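Local coordinates for protein aminotransferase, class I and II (Erwinia tasmaniensis, PDB 5Z0Q) that belongs to the class I and II aminotransferase family and binds pyridoxal-5'-phosphate in a pocket that a second subunit helps to complete, at residues P174-G179 with F362-F367; D305-H310 with L317-P322; L327-A332 with R355-D360. All blocks are in the same frame, centred on the assembly; numbering follows the deposited sequence.

Interaction 1: P174-G179 with F362-F367. With PLP (pyridoxal-5'-phosphate), chain M.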
ATOM      1  N   PRO A 174     -14.762  14.475 -11.974  1.00 22.45           N
ATOM      2  CA  PRO A 174     -14.474  14.929 -13.342  1.00 20.86           C
ATOM      3  C   PRO A 174     -13.734  13.878 -14.166  1.00 23.12           C
ATOM      4  O   PRO A 174     -13.041  13.032 -13.605  1.00 26.07           O
ATOM      5  CB  PRO A 174     -13.592  16.163 -13.128  1.00 18.54           C
ATOM      6  CG  PRO A 174     -13.846  16.586 -11.723  1.00 24.32           C
ATOM      7  CD  PRO A 174     -14.089  15.320 -10.973  1.00 22.62           C
ATOM      8  N   HIS A 175     -13.885  13.938 -15.485  1.00 22.66           N
ATOM      9  CA  HIS A 175     -13.447  12.858 -16.356  1.00 22.60           C
ATOM     10  C   HIS A 175     -11.991  13.034 -16.762  1.00 25.21           C
ATOM     11  O   HIS A 175     -11.606  14.081 -17.290  1.00 27.23           O
ATOM     12  CB  HIS A 175     -14.330  12.781 -17.601  1.00 29.26           C
ATOM     13  CG  HIS A 175     -14.007  11.625 -18.491  1.00 26.93           C
ATOM     14  ND1 HIS A 175     -12.956  11.642 -19.383  1.00 24.48           N
ATOM     15  CD2 HIS A 175     -14.591  10.410 -18.621  1.00 25.15           C
ATOM     16  CE1 HIS A 175     -12.908  10.489 -20.024  1.00 25.24           C
ATOM     17  NE2 HIS A 175     -13.890   9.724 -19.582  1.00 31.42           N
ATOM     18  N   ASN A 176     -11.191  12.005 -16.515  1.00 25.39           N
ATOM     19  CA  ASN A 176      -9.834  11.875 -17.031  1.00 23.52           C
ATOM     20  C   ASN A 176      -9.870  11.062 -18.319  1.00 29.44           C
ATOM     21  O   ASN A 176     -10.408   9.949 -18.321  1.00 32.42           O
ATOM     22  CB  ASN A 176      -8.938  11.189 -16.006  1.00 29.13           C
ATOM     23  CG  ASN A 176      -7.464  11.283 -16.353  1.00 30.50           C
ATOM     24  OD1 ASN A 176      -6.998  12.292 -16.878  1.00 37.45           O
ATOM     25  ND2 ASN A 176      -6.720  10.227 -16.052  1.00 42.03           N
ATOM     26  N   PRO A 177      -9.302  11.556 -19.431  1.00 31.19           N
ATOM     27  CA  PRO A 177      -8.483  12.760 -19.585  1.00 32.81           C
ATOM     28  C   PRO A 177      -9.210  14.000 -20.108  1.00 31.67           C
ATOM     29  O   PRO A 177      -8.590  15.062 -20.197  1.00 38.71           O
ATOM     30  CB  PRO A 177      -7.442  12.310 -20.602  1.00 33.10           C
ATOM     31  CG  PRO A 177      -8.236  11.408 -21.514  1.00 27.25           C
ATOM     32  CD  PRO A 177      -9.303  10.751 -20.666  1.00 27.71           C
ATOM     33  N   GLY A 178     -10.492  13.870 -20.453  1.00 21.13           N
ATOM     34  CA  GLY A 178     -11.192  14.981 -21.080  1.00 24.21           C
ATOM     35  C   GLY A 178     -11.250  16.222 -20.209  1.00 28.11           C
ATOM     36  O   GLY A 178     -11.127  17.346 -20.704  1.00 27.49           O
ATOM     37  N   GLY A 179     -11.428  16.040 -18.903  1.00 30.17           N
ATOM     38  CA  GLY A 179     -11.602  17.160 -18.003  1.00 21.22           C
ATOM     39  C   GLY A 179     -13.025  17.647 -17.868  1.00 29.42           C
ATOM     40  O   GLY A 179     -13.242  18.746 -17.344  1.00 31.20           O
ATOM     41  N   PHE A 362      -4.789  11.358 -29.898  1.00 28.31           N
ATOM     42  CA  PHE A 362      -4.728  12.425 -28.913  1.00 22.25           C
ATOM     43  C   PHE A 362      -3.446  12.336 -28.094  1.00 24.45           C
ATOM     44  O   PHE A 362      -2.779  11.299 -28.043  1.00 27.79           O
ATOM     45  CB  PHE A 362      -5.935  12.371 -27.970  1.00 25.49           C
ATOM     46  CG  PHE A 362      -7.238  12.765 -28.611  1.00 23.71           C
ATOM     47  CD1 PHE A 362      -7.833  11.956 -29.563  1.00 25.44           C
ATOM     48  CD2 PHE A 362      -7.878  13.934 -28.238  1.00 24.97           C
ATOM     49  CE1 PHE A 362      -9.033  12.316 -30.146  1.00 24.80           C
ATOM     50  CE2 PHE A 362      -9.080  14.298 -28.814  1.00 19.40           C
ATOM     51  CZ  PHE A 362      -9.657  13.489 -29.770  1.00 24.00           C
ATOM     52  N   VAL A 363      -3.112  13.451 -27.451  1.00 22.13           N
ATOM     53  CA  VAL A 363      -2.022  13.522 -26.487  1.00 24.73           C
ATOM     54  C   VAL A 363      -2.517  14.294 -25.272  1.00 28.17           C
ATOM     55  O   VAL A 363      -3.230  15.295 -25.409  1.00 24.29           O
ATOM     56  CB  VAL A 363      -0.760  14.187 -27.083  1.00 27.71           C
ATOM     57  CG1 VAL A 363      -0.092  13.262 -28.090  1.00 24.33           C
ATOM     58  CG2 VAL A 363      -1.110  15.522 -27.731  1.00 24.02           C
ATOM     59  N   ARG A 364      -2.152  13.824 -24.082  1.00 27.79           N
ATOM     60  CA  ARG A 364      -2.563  14.480 -22.850  1.00 26.12           C
ATOM     61  C   ARG A 364      -1.496  15.478 -22.419  1.00 27.18           C
ATOM     62  O   ARG A 364      -0.320  15.124 -22.289  1.00 28.80           O
ATOM     63  CB  ARG A 364      -2.824  13.460 -21.740  1.00 30.07           C
ATOM     64  CG  ARG A 364      -3.688  14.008 -20.610  1.00 24.84           C
ATOM     65  CD  ARG A 364      -3.979  12.963 -19.546  1.00 22.38           C
ATOM     66  NE  ARG A 364      -2.783  12.595 -18.795  1.00 26.35           N
ATOM     67  CZ  ARG A 364      -2.792  11.848 -17.697  1.00 31.01           C
ATOM     68  NH1 ARG A 364      -3.939  11.386 -17.217  1.00 35.08           N
ATOM     69  NH2 ARG A 364      -1.655  11.563 -17.076  1.00 31.90           N
ATOM     70  N   PHE A 365      -1.912  16.724 -22.204  1.00 27.62           N
ATOM     71  CA  PHE A 365      -1.012  17.820 -21.867  1.00 24.19           C
ATOM     72  C   PHE A 365      -1.127  18.120 -20.377  1.00 26.37           C
ATOM     73  O   PHE A 365      -2.217  18.431 -19.884  1.00 25.25           O
ATOM     74  CB  PHE A 365      -1.348  19.062 -22.694  1.00 21.27           C
ATOM     75  CG  PHE A 365      -0.249  20.089 -22.738  1.00 24.71           C
ATOM     76  CD1 PHE A 365       0.096  20.809 -21.607  1.00 27.22           C
ATOM     77  CD2 PHE A 365       0.422  20.349 -23.919  1.00 27.42           C
ATOM     78  CE1 PHE A 365       1.101  21.754 -21.649  1.00 26.63           C
ATOM     79  CE2 PHE A 365       1.426  21.297 -23.966  1.00 31.44           C
ATOM     80  CZ  PHE A 365       1.765  21.999 -22.830  1.00 27.01           C
ATOM     81  N   ASN A 366      -0.006  18.039 -19.667  1.00 21.42           N
ATOM     82  CA  ASN A 366       0.046  18.351 -18.241  1.00 23.51           C
ATOM     83  C   ASN A 366       0.561  19.779 -18.094  1.00 26.60           C
ATOM     84  O   ASN A 366       1.767  20.026 -18.178  1.00 32.69           O
ATOM     85  CB  ASN A 366       0.930  17.354 -17.499  1.00 28.93           C
ATOM     86  CG  ASN A 366       0.829  17.487 -15.988  1.00 23.49           C
ATOM     87  OD1 ASN A 366       0.463  18.539 -15.462  1.00 20.79           O
ATOM     88  ND2 ASN A 366       1.159  16.412 -15.279  1.00 18.06           N
ATOM     89  N   PHE A 367      -0.353  20.723 -17.876  1.00 29.27           N
ATOM     90  CA  PHE A 367       0.020  22.104 -17.608  1.00 24.12           C
ATOM     91  C   PHE A 367       0.026  22.422 -16.116  1.00 24.20           C
ATOM     92  O   PHE A 367      -0.088  23.592 -15.734  1.00 22.14           O
ATOM     93  CB  PHE A 367      -0.894  23.070 -18.368  1.00 24.73           C
ATOM     94  CG  PHE A 367      -2.358  22.916 -18.059  1.00 24.48           C
ATOM     95  CD1 PHE A 367      -2.945  23.635 -17.030  1.00 26.91           C
ATOM     96  CD2 PHE A 367      -3.156  22.077 -18.821  1.00 28.04           C
ATOM     97  CE1 PHE A 367      -4.294  23.504 -16.754  1.00 24.37           C
ATOM     98  CE2 PHE A 367      -4.506  21.946 -18.552  1.00 26.69           C
ATOM     99  CZ  PHE A 367      -5.076  22.659 -17.518  1.00 25.61           C
TER
HETATM  100  N1  PLP M 401      -7.928   8.209 -10.702  1.00 34.00           N
HETATM  101  C2  PLP M 401      -7.769   9.062 -11.777  1.00 34.69           C
HETATM  102  C2A PLP M 401      -8.900   9.273 -12.741  1.00 34.89           C
HETATM  103  C3  PLP M 401      -6.564   9.728 -11.964  1.00 36.53           C
HETATM  104  O3  PLP M 401      -6.407  10.574 -13.031  1.00 36.52           O
HETATM  105  C4  PLP M 401      -5.518   9.534 -11.069  1.00 42.98           C
HETATM  106  C4A PLP M 401      -4.282  10.379 -11.165  1.00 41.52           C
HETATM  107  C5  PLP M 401      -5.683   8.672  -9.992  1.00 44.62           C
HETATM  108  C6  PLP M 401      -6.893   8.012  -9.811  1.00 39.34           C
HETATM  109  C5A PLP M 401      -4.539   8.468  -9.024  1.00 45.84           C
HETATM  110  O4P PLP M 401      -4.663   7.240  -8.343  1.00 42.80           O
HETATM  111  P   PLP M 401      -3.423   6.685  -7.479  1.00 47.94           P
HETATM  112  O1P PLP M 401      -2.167   6.733  -8.317  1.00 46.57           O
HETATM  113  O2P PLP M 401      -3.689   5.260  -7.052  1.00 41.25           O
HETATM  114  O3P PLP M 401      -3.259   7.561  -6.260  1.00 44.89           O
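R364 lays CG and CD of its side chain against P177 CB: R364 CD lies 3.7 Å from P177 CB and R364 CG 4.1 Å from the same atom, an aliphatic contact that ends where the guanidinium begins. CG leaves anti to the backbone N and the chain bends at chi3 (68°), which turns the guanidinium away from the proline and toward N176. The two polar side chains cross at about a right angle, their flat groups tilted 36° from each other. R364 NH1 gives N176 OD1 a hydrogen bond of 3.2 Å, weak because the angle at the hydrogen is only 133°. N176 ND2 is equally near R364 NH1, but both are donors, so that approach is no bond. The same ND2 of N176 stands 3.1 Å from the phenolic O3 of pyridoxal-5'-phosphate, and N176 CB is 3.8 Å from the cofactor's methyl carbon C2A. This is the pocket of a fold-type I PLP protein: the loop after strand 166-172 of the eight-stranded sheet carries N176, while R364 lies on strand 362-364 of the smaller five-stranded sheet. The peptide bond before P177 is cis, as is the one before P174. R364 NH2 donates to the carbonyl O of W39, its stronger polar partner, while the bond from R364 NH1 to N176 is weak. N176 also touches Y125, another residue of the pocket; Y66 of the second subunit is hydrogen-bonded to the cofactor.

Interaction 2: D305-H310 with L317-P322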
ATOM      1  N   ASP A 305      -6.005  28.640 -19.705  1.00 33.42           N
ATOM      2  CA  ASP A 305      -6.461  29.564 -20.740  1.00 34.74           C
ATOM      3  C   ASP A 305      -5.366  29.854 -21.757  1.00 34.05           C
ATOM      4  O   ASP A 305      -5.657  30.061 -22.940  1.00 33.34           O
ATOM      5  CB  ASP A 305      -6.954  30.864 -20.103  1.00 31.10           C
ATOM      6  CG  ASP A 305      -8.195  30.663 -19.254  1.00 30.83           C
ATOM      7  OD1 ASP A 305      -8.682  29.516 -19.171  1.00 29.02           O
ATOM      8  OD2 ASP A 305      -8.683  31.652 -18.670  1.00 40.86           O
ATOM      9  N   MET A 306      -4.105  29.869 -21.321  1.00 32.55           N
ATOM     10  CA  MET A 306      -3.008  30.098 -22.255  1.00 34.11           C
ATOM     11  C   MET A 306      -2.822  28.909 -23.188  1.00 37.61           C
ATOM     12  O   MET A 306      -2.655  29.084 -24.400  1.00 37.44           O
ATOM     13  CB  MET A 306      -1.719  30.385 -21.485  1.00 33.13           C
ATOM     14  CG  MET A 306      -0.580  30.893 -22.349  1.00 47.85           C
ATOM     15  SD  MET A 306       0.946  31.051 -21.405  1.00 75.56           S
ATOM     16  CE  MET A 306       0.321  31.837 -19.925  1.00 39.35           C
ATOM     17  N   LEU A 307      -2.848  27.691 -22.639  1.00 37.54           N
ATOM     18  CA  LEU A 307      -2.716  26.500 -23.470  1.00 33.68           C
ATOM     19  C   LEU A 307      -3.888  26.365 -24.433  1.00 32.48           C
ATOM     20  O   LEU A 307      -3.704  25.987 -25.596  1.00 28.16           O
ATOM     21  CB  LEU A 307      -2.604  25.258 -22.585  1.00 31.78           C
ATOM     22  CG  LEU A 307      -2.648  23.894 -23.280  1.00 28.45           C
ATOM     23  CD1 LEU A 307      -1.401  23.663 -24.115  1.00 28.27           C
ATOM     24  CD2 LEU A 307      -2.826  22.781 -22.262  1.00 24.04           C
ATOM     25  N   ALA A 308      -5.101  26.677 -23.970  1.00 34.02           N
ATOM     26  CA  ALA A 308      -6.282  26.534 -24.816  1.00 35.57           C
ATOM     27  C   ALA A 308      -6.240  27.503 -25.990  1.00 32.50           C
ATOM     28  O   ALA A 308      -6.491  27.115 -27.137  1.00 33.38           O
ATOM     29  CB  ALA A 308      -7.551  26.744 -23.989  1.00 34.27           C
ATOM     30  N   GLN A 309      -5.921  28.771 -25.724  1.00 30.94           N
ATOM     31  CA  GLN A 309      -5.837  29.748 -26.804  1.00 32.83           C
ATOM     32  C   GLN A 309      -4.674  29.452 -27.744  1.00 30.01           C
ATOM     33  O   GLN A 309      -4.763  29.733 -28.945  1.00 33.50           O
ATOM     34  CB  GLN A 309      -5.714  31.158 -26.223  1.00 36.22           C
ATOM     35  CG  GLN A 309      -5.565  32.256 -27.264  1.00 55.68           C
ATOM     36  CD  GLN A 309      -5.710  33.645 -26.673  1.00 69.53           C
ATOM     37  OE1 GLN A 309      -5.137  34.611 -27.179  1.00 73.24           O
ATOM     38  NE2 GLN A 309      -6.485  33.754 -25.599  1.00 59.16           N
ATOM     39  N   HIS A 310      -3.590  28.872 -27.227  1.00 35.98           N
ATOM     40  CA  HIS A 310      -2.427  28.595 -28.062  1.00 33.20           C
ATOM     41  C   HIS A 310      -2.653  27.394 -28.974  1.00 35.53           C
ATOM     42  O   HIS A 310      -2.234  27.407 -30.137  1.00 37.43           O
ATOM     43  CB  HIS A 310      -1.194  28.366 -27.190  1.00 29.31           C
ATOM     44  CG  HIS A 310       0.085  28.301 -27.962  1.00 37.24           C
ATOM     45  ND1 HIS A 310       0.828  29.422 -28.263  1.00 38.12           N
ATOM     46  CD2 HIS A 310       0.745  27.252 -28.507  1.00 36.87           C
ATOM     47  CE1 HIS A 310       1.895  29.065 -28.956  1.00 37.98           C
ATOM     48  NE2 HIS A 310       1.868  27.754 -29.117  1.00 38.19           N
ATOM     49  N   LEU A 317      -4.184  21.024 -34.539  1.00 34.02           N
ATOM     50  CA  LEU A 317      -4.555  20.571 -33.209  1.00 28.30           C
ATOM     51  C   LEU A 317      -5.872  21.206 -32.794  1.00 26.82           C
ATOM     52  O   LEU A 317      -6.130  22.376 -33.091  1.00 29.53           O
ATOM     53  CB  LEU A 317      -3.467  20.915 -32.184  1.00 33.02           C
ATOM     54  CG  LEU A 317      -2.043  20.478 -32.527  1.00 27.21           C
ATOM     55  CD1 LEU A 317      -1.059  21.032 -31.512  1.00 30.88           C
ATOM     56  CD2 LEU A 317      -1.947  18.964 -32.599  1.00 24.54           C
ATOM     57  N   SER A 318      -6.702  20.422 -32.111  1.00 27.83           N
ATOM     58  CA  SER A 318      -7.930  20.905 -31.499  1.00 28.22           C
ATOM     59  C   SER A 318      -7.934  20.482 -30.039  1.00 22.26           C
ATOM     60  O   SER A 318      -7.479  19.385 -29.705  1.00 22.89           O
ATOM     61  CB  SER A 318      -9.174  20.357 -32.208  1.00 24.91           C
ATOM     62  OG  SER A 318      -9.161  20.679 -33.589  1.00 53.11           O
ATOM     63  N   MET A 319      -8.441  21.353 -29.170  1.00 31.84           N
ATOM     64  CA  MET A 319      -8.465  21.049 -27.746  1.00 31.01           C
ATOM     65  C   MET A 319      -9.698  21.663 -27.104  1.00 24.09           C
ATOM     66  O   MET A 319      -9.988  22.845 -27.307  1.00 29.23           O
ATOM     67  CB  MET A 319      -7.205  21.565 -27.045  1.00 33.32           C
ATOM     68  CG  MET A 319      -7.230  21.367 -25.542  1.00 26.16           C
ATOM     69  SD  MET A 319      -5.865  22.174 -24.694  1.00 34.87           S
ATOM     70  CE  MET A 319      -6.218  21.706 -23.002  1.00 42.55           C
ATOM     71  N   VAL A 320     -10.410  20.855 -26.327  1.00 25.83           N
ATOM     72  CA  VAL A 320     -11.500  21.349 -25.497  1.00 24.37           C
ATOM     73  C   VAL A 320     -10.915  21.929 -24.218  1.00 26.89           C
ATOM     74  O   VAL A 320     -10.066  21.305 -23.570  1.00 23.67           O
ATOM     75  CB  VAL A 320     -12.499  20.221 -25.191  1.00 27.11           C
ATOM     76  CG1 VAL A 320     -13.422  20.617 -24.051  1.00 36.37           C
ATOM     77  CG2 VAL A 320     -13.299  19.879 -26.433  1.00 30.34           C
ATOM     78  N   THR A 321     -11.351  23.130 -23.860  1.00 28.25           N
ATOM     79  CA  THR A 321     -10.932  23.736 -22.606  1.00 30.54           C
ATOM     80  C   THR A 321     -11.409  22.873 -21.443  1.00 29.94           C
ATOM     81  O   THR A 321     -12.625  22.721 -21.254  1.00 27.97           O
ATOM     82  CB  THR A 321     -11.484  25.152 -22.477  1.00 31.56           C
ATOM     83  OG1 THR A 321     -10.958  25.970 -23.530  1.00 39.74           O
ATOM     84  CG2 THR A 321     -11.095  25.752 -21.134  1.00 24.85           C
ATOM     85  N   PRO A 322     -10.506  22.289 -20.656  1.00 28.69           N
ATOM     86  CA  PRO A 322     -10.940  21.381 -19.588  1.00 26.27           C
ATOM     87  C   PRO A 322     -11.640  22.141 -18.471  1.00 23.09           C
ATOM     88  O   PRO A 322     -11.112  23.120 -17.940  1.00 28.03           O
ATOM     89  CB  PRO A 322      -9.630  20.748 -19.105  1.00 32.81           C
ATOM     90  CG  PRO A 322      -8.584  21.766 -19.434  1.00 24.83           C
ATOM     91  CD  PRO A 322      -9.039  22.429 -20.708  1.00 26.47           C
TER
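M319 reaches from the short, weakly bonded strand 318-319, outermost in its sheet within the chain, to L307 on helix 290-313, a helix-on-sheet packing within the smaller alpha/beta region of this PLP-dependent aminotransferase fold, where the chain leaves the helix and turns back into the five-stranded sheet. The methionine is fully drawn out: CG is anti to the backbone N (chi1 176°), and the two later torsions are also near 180°, so the sulfur and terminal methyl are carried as far from the strand as the chain permits. L307 meets it at about a right angle. M319 CE comes to 3.6 Å from L307 CD2, while M319 SD lies 3.9 Å from both L307 CG and L307 CD2; the thioether thus runs across the CG-CD2 branch of the leucine. That same branch helps to join the helix to F365 and F367, and M319 also packs on I330 and V311. Beside the crossing, A308 provides a small surface. A308 CA is 4.4 Å from M319 SD, and the CB of A308 points toward 317-322, where the backbones come closest, A308 CA to T321 CA being 5.9 Å. The total buried area, 188 Å², is shared mainly by M319, A308, T321 and L307. T321 is turned (chi1 -62°) with OG1 beside its backbone N and CG2 anti to that N, and this places T321 OG1 3.5 Å from A308 CB.

Interaction 3: L327-A332 with R355-D360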
ATOM      1  N   LEU A 327      -5.391  18.846 -16.997  1.00 31.16           N
ATOM      2  CA  LEU A 327      -5.153  18.277 -18.316  1.00 26.68           C
ATOM      3  C   LEU A 327      -6.457  18.371 -19.097  1.00 31.78           C
ATOM      4  O   LEU A 327      -7.541  18.281 -18.513  1.00 47.58           O
ATOM      5  CB  LEU A 327      -4.670  16.819 -18.224  1.00 29.87           C
ATOM      6  CG  LEU A 327      -3.751  16.436 -17.055  1.00 26.46           C
ATOM      7  CD1 LEU A 327      -4.527  15.690 -15.978  1.00 25.55           C
ATOM      8  CD2 LEU A 327      -2.540  15.636 -17.512  1.00 30.52           C
ATOM      9  N   GLY A 328      -6.363  18.553 -20.415  1.00 40.18           N
ATOM     10  CA  GLY A 328      -5.119  18.589 -21.164  1.00 29.05           C
ATOM     11  C   GLY A 328      -5.215  17.688 -22.386  1.00 28.10           C
ATOM     12  O   GLY A 328      -4.222  17.113 -22.822  1.00 24.27           O
ATOM     13  N   TRP A 329      -6.422  17.585 -22.945  1.00 28.66           N
ATOM     14  CA  TRP A 329      -6.756  16.599 -23.970  1.00 26.08           C
ATOM     15  C   TRP A 329      -6.731  17.269 -25.341  1.00 27.07           C
ATOM     16  O   TRP A 329      -7.646  18.025 -25.686  1.00 31.75           O
ATOM     17  CB  TRP A 329      -8.125  15.991 -23.667  1.00 26.12           C
ATOM     18  CG  TRP A 329      -8.448  14.697 -24.359  1.00 23.14           C
ATOM     19  CD1 TRP A 329      -9.576  14.415 -25.070  1.00 22.71           C
ATOM     20  CD2 TRP A 329      -7.651  13.504 -24.382  1.00 26.08           C
ATOM     21  NE1 TRP A 329      -9.531  13.126 -25.543  1.00 23.42           N
ATOM     22  CE2 TRP A 329      -8.359  12.545 -25.135  1.00 22.48           C
ATOM     23  CE3 TRP A 329      -6.406  13.156 -23.848  1.00 26.52           C
ATOM     24  CZ2 TRP A 329      -7.866  11.263 -25.363  1.00 22.51           C
ATOM     25  CZ3 TRP A 329      -5.918  11.881 -24.078  1.00 22.89           C
ATOM     26  CH2 TRP A 329      -6.646  10.951 -24.828  1.00 21.83           C
ATOM     27  N   ILE A 330      -5.693  16.982 -26.125  1.00 24.96           N
ATOM     28  CA  ILE A 330      -5.439  17.655 -27.396  1.00 27.70           C
ATOM     29  C   ILE A 330      -5.622  16.659 -28.533  1.00 21.99           C
ATOM     30  O   ILE A 330      -4.991  15.594 -28.543  1.00 22.04           O
ATOM     31  CB  ILE A 330      -4.026  18.260 -27.436  1.00 26.06           C
ATOM     32  CG1 ILE A 330      -3.815  19.214 -26.259  1.00 19.93           C
ATOM     33  CG2 ILE A 330      -3.788  18.974 -28.761  1.00 20.84           C
ATOM     34  CD1 ILE A 330      -2.407  19.756 -26.166  1.00 13.35           C
ATOM     35  N   ASP A 331      -6.470  17.014 -29.499  1.00 22.52           N
ATOM     36  CA  ASP A 331      -6.671  16.197 -30.693  1.00 22.21           C
ATOM     37  C   ASP A 331      -5.561  16.504 -31.691  1.00 25.04           C
ATOM     38  O   ASP A 331      -5.491  17.612 -32.233  1.00 26.82           O
ATOM     39  CB  ASP A 331      -8.046  16.465 -31.301  1.00 27.83           C
ATOM     40  CG  ASP A 331      -8.370  15.530 -32.461  1.00 34.05           C
ATOM     41  OD1 ASP A 331      -7.525  14.675 -32.803  1.00 27.21           O
ATOM     42  OD2 ASP A 331      -9.478  15.647 -33.030  1.00 32.93           O
ATOM     43  N   ALA A 332      -4.697  15.520 -31.941  1.00 21.74           N
ATOM     44  CA  ALA A 332      -3.601  15.659 -32.890  1.00 23.56           C
ATOM     45  C   ALA A 332      -3.839  14.858 -34.166  1.00 29.01           C
ATOM     46  O   ALA A 332      -2.886  14.552 -34.888  1.00 21.62           O
ATOM     47  CB  ALA A 332      -2.281  15.247 -32.240  1.00 24.29           C
ATOM     48  N   ARG A 355      -2.911   6.614 -26.819  1.00 34.58           N
ATOM     49  CA  ARG A 355      -3.171   5.203 -27.086  1.00 38.09           C
ATOM     50  C   ARG A 355      -3.463   4.445 -25.798  1.00 32.77           C
ATOM     51  O   ARG A 355      -4.301   3.536 -25.777  1.00 31.78           O
ATOM     52  CB  ARG A 355      -1.981   4.582 -27.819  1.00 35.10           C
ATOM     53  CG  ARG A 355      -2.162   3.116 -28.173  1.00 30.72           C
ATOM     54  CD  ARG A 355      -0.930   2.556 -28.869  1.00 36.40           C
ATOM     55  NE  ARG A 355      -0.598   3.300 -30.081  1.00 48.92           N
ATOM     56  CZ  ARG A 355      -1.130   3.061 -31.276  1.00 49.89           C
ATOM     57  NH1 ARG A 355      -2.027   2.095 -31.424  1.00 54.56           N
ATOM     58  NH2 ARG A 355      -0.768   3.790 -32.324  1.00 46.25           N
ATOM     59  N   ASP A 356      -2.783   4.810 -24.709  1.00 37.86           N
ATOM     60  CA  ASP A 356      -3.038   4.182 -23.419  1.00 39.23           C
ATOM     61  C   ASP A 356      -4.427   4.506 -22.887  1.00 33.12           C
ATOM     62  O   ASP A 356      -4.964   3.737 -22.083  1.00 31.20           O
ATOM     63  CB  ASP A 356      -1.973   4.614 -22.410  1.00 40.52           C
ATOM     64  CG  ASP A 356      -0.563   4.434 -22.940  1.00 48.22           C
ATOM     65  OD1 ASP A 356      -0.328   3.462 -23.689  1.00 46.43           O
ATOM     66  OD2 ASP A 356       0.308   5.268 -22.610  1.00 48.27           O
ATOM     67  N   PHE A 357      -5.019   5.619 -23.316  1.00 36.20           N
ATOM     68  CA  PHE A 357      -6.366   5.991 -22.911  1.00 32.05           C
ATOM     69  C   PHE A 357      -7.439   5.464 -23.855  1.00 31.58           C
ATOM     70  O   PHE A 357      -8.626   5.530 -23.518  1.00 31.12           O
ATOM     71  CB  PHE A 357      -6.484   7.517 -22.809  1.00 29.11           C
ATOM     72  CG  PHE A 357      -5.494   8.144 -21.867  1.00 30.73           C
ATOM     73  CD1 PHE A 357      -4.242   8.534 -22.314  1.00 30.90           C
ATOM     74  CD2 PHE A 357      -5.818   8.349 -20.535  1.00 35.82           C
ATOM     75  CE1 PHE A 357      -3.332   9.114 -21.450  1.00 33.97           C
ATOM     76  CE2 PHE A 357      -4.910   8.929 -19.667  1.00 30.55           C
ATOM     77  CZ  PHE A 357      -3.666   9.312 -20.125  1.00 25.56           C
ATOM     78  N   GLY A 358      -7.057   4.948 -25.021  1.00 30.25           N
ATOM     79  CA  GLY A 358      -8.016   4.379 -25.946  1.00 20.26           C
ATOM     80  C   GLY A 358      -8.273   5.231 -27.172  1.00 26.46           C
ATOM     81  O   GLY A 358      -9.345   5.139 -27.777  1.00 33.23           O
ATOM     82  N   ASN A 359      -7.298   6.059 -27.556  1.00 31.78           N
ATOM     83  CA  ASN A 359      -7.455   6.934 -28.721  1.00 25.72           C
ATOM     84  C   ASN A 359      -6.056   7.425 -29.116  1.00 26.15           C
ATOM     85  O   ASN A 359      -5.568   8.421 -28.582  1.00 31.14           O
ATOM     86  CB  ASN A 359      -8.388   8.092 -28.429  1.00 28.46           C
ATOM     87  CG  ASN A 359      -8.877   8.780 -29.687  1.00 32.48           C
ATOM     88  OD1 ASN A 359      -8.156   8.875 -30.680  1.00 31.11           O
ATOM     89  ND2 ASN A 359     -10.113   9.266 -29.651  1.00 26.43           N
ATOM     90  N   ASP A 360      -5.437   6.720 -30.065  1.00 26.76           N
ATOM     91  CA  ASP A 360      -4.067   7.020 -30.489  1.00 27.84           C
ATOM     92  C   ASP A 360      -3.946   8.323 -31.286  1.00 30.91           C
ATOM     93  O   ASP A 360      -2.849   8.602 -31.786  1.00 31.20           O
ATOM     94  CB  ASP A 360      -3.505   5.857 -31.309  1.00 32.83           C
ATOM     95  CG  ASP A 360      -4.118   5.768 -32.696  1.00 41.60           C
ATOM     96  OD1 ASP A 360      -5.312   6.103 -32.846  1.00 50.94           O
ATOM     97  OD2 ASP A 360      -3.402   5.362 -33.637  1.00 42.38           O
TER
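An offset edge-to-face aromatic contact joins W329, on strand 329-331 of the five-stranded sheet, to F357 in the loop between strands 349-353 and 362-364. The six-membered ring of W329 presents its edge to the face of F357: the centroids are 5.6 Å apart and the planes meet at 71°. The closest atoms are W329 CH2 and F357 CB at 4.0 Å, followed by W329 CZ3 and F357 CD1 at 4.1 Å, and the side chains run antiparallel past one another. For the tryptophan, CG anti to the backbone N (chi1 -162°) carries the indole out to the loop. N359 CB then meets the indole edge near its plane, 4.4 Å from W329 CZ2. W329 is also stacked on F362 and meets W151 edge-to-face, so the indole belongs to a wider aromatic group, while F357 touches R364, and the side chain of F357 lies about 7 Å from the bound pyridoxal-5'-phosphate. Since the contact is made by carbon atoms alone, it is probably held mainly by dispersion, with some electrostatic attraction between the indole edge and the phenyl face.

From the N terminus, 174-179 comes first, in the loop after strand 166-172, and waits for its partner until 362-367; interaction 1 therefore closes a long loop that encloses the other two. Inside it, interaction 2 closes a short turn from helix 290-313 to strand 318-319, and interaction 3 then links 327-332 with 355-360; these two follow in series and do not cross. Strand 329-331 lies between 318-319 and 362-364 in one sheet, with backbone bonds between S318 and D331 and between I330 and V363. The helix of interaction 2 packs against the 362-367 segment of interaction 1, which joins this sheet to the eight-stranded one.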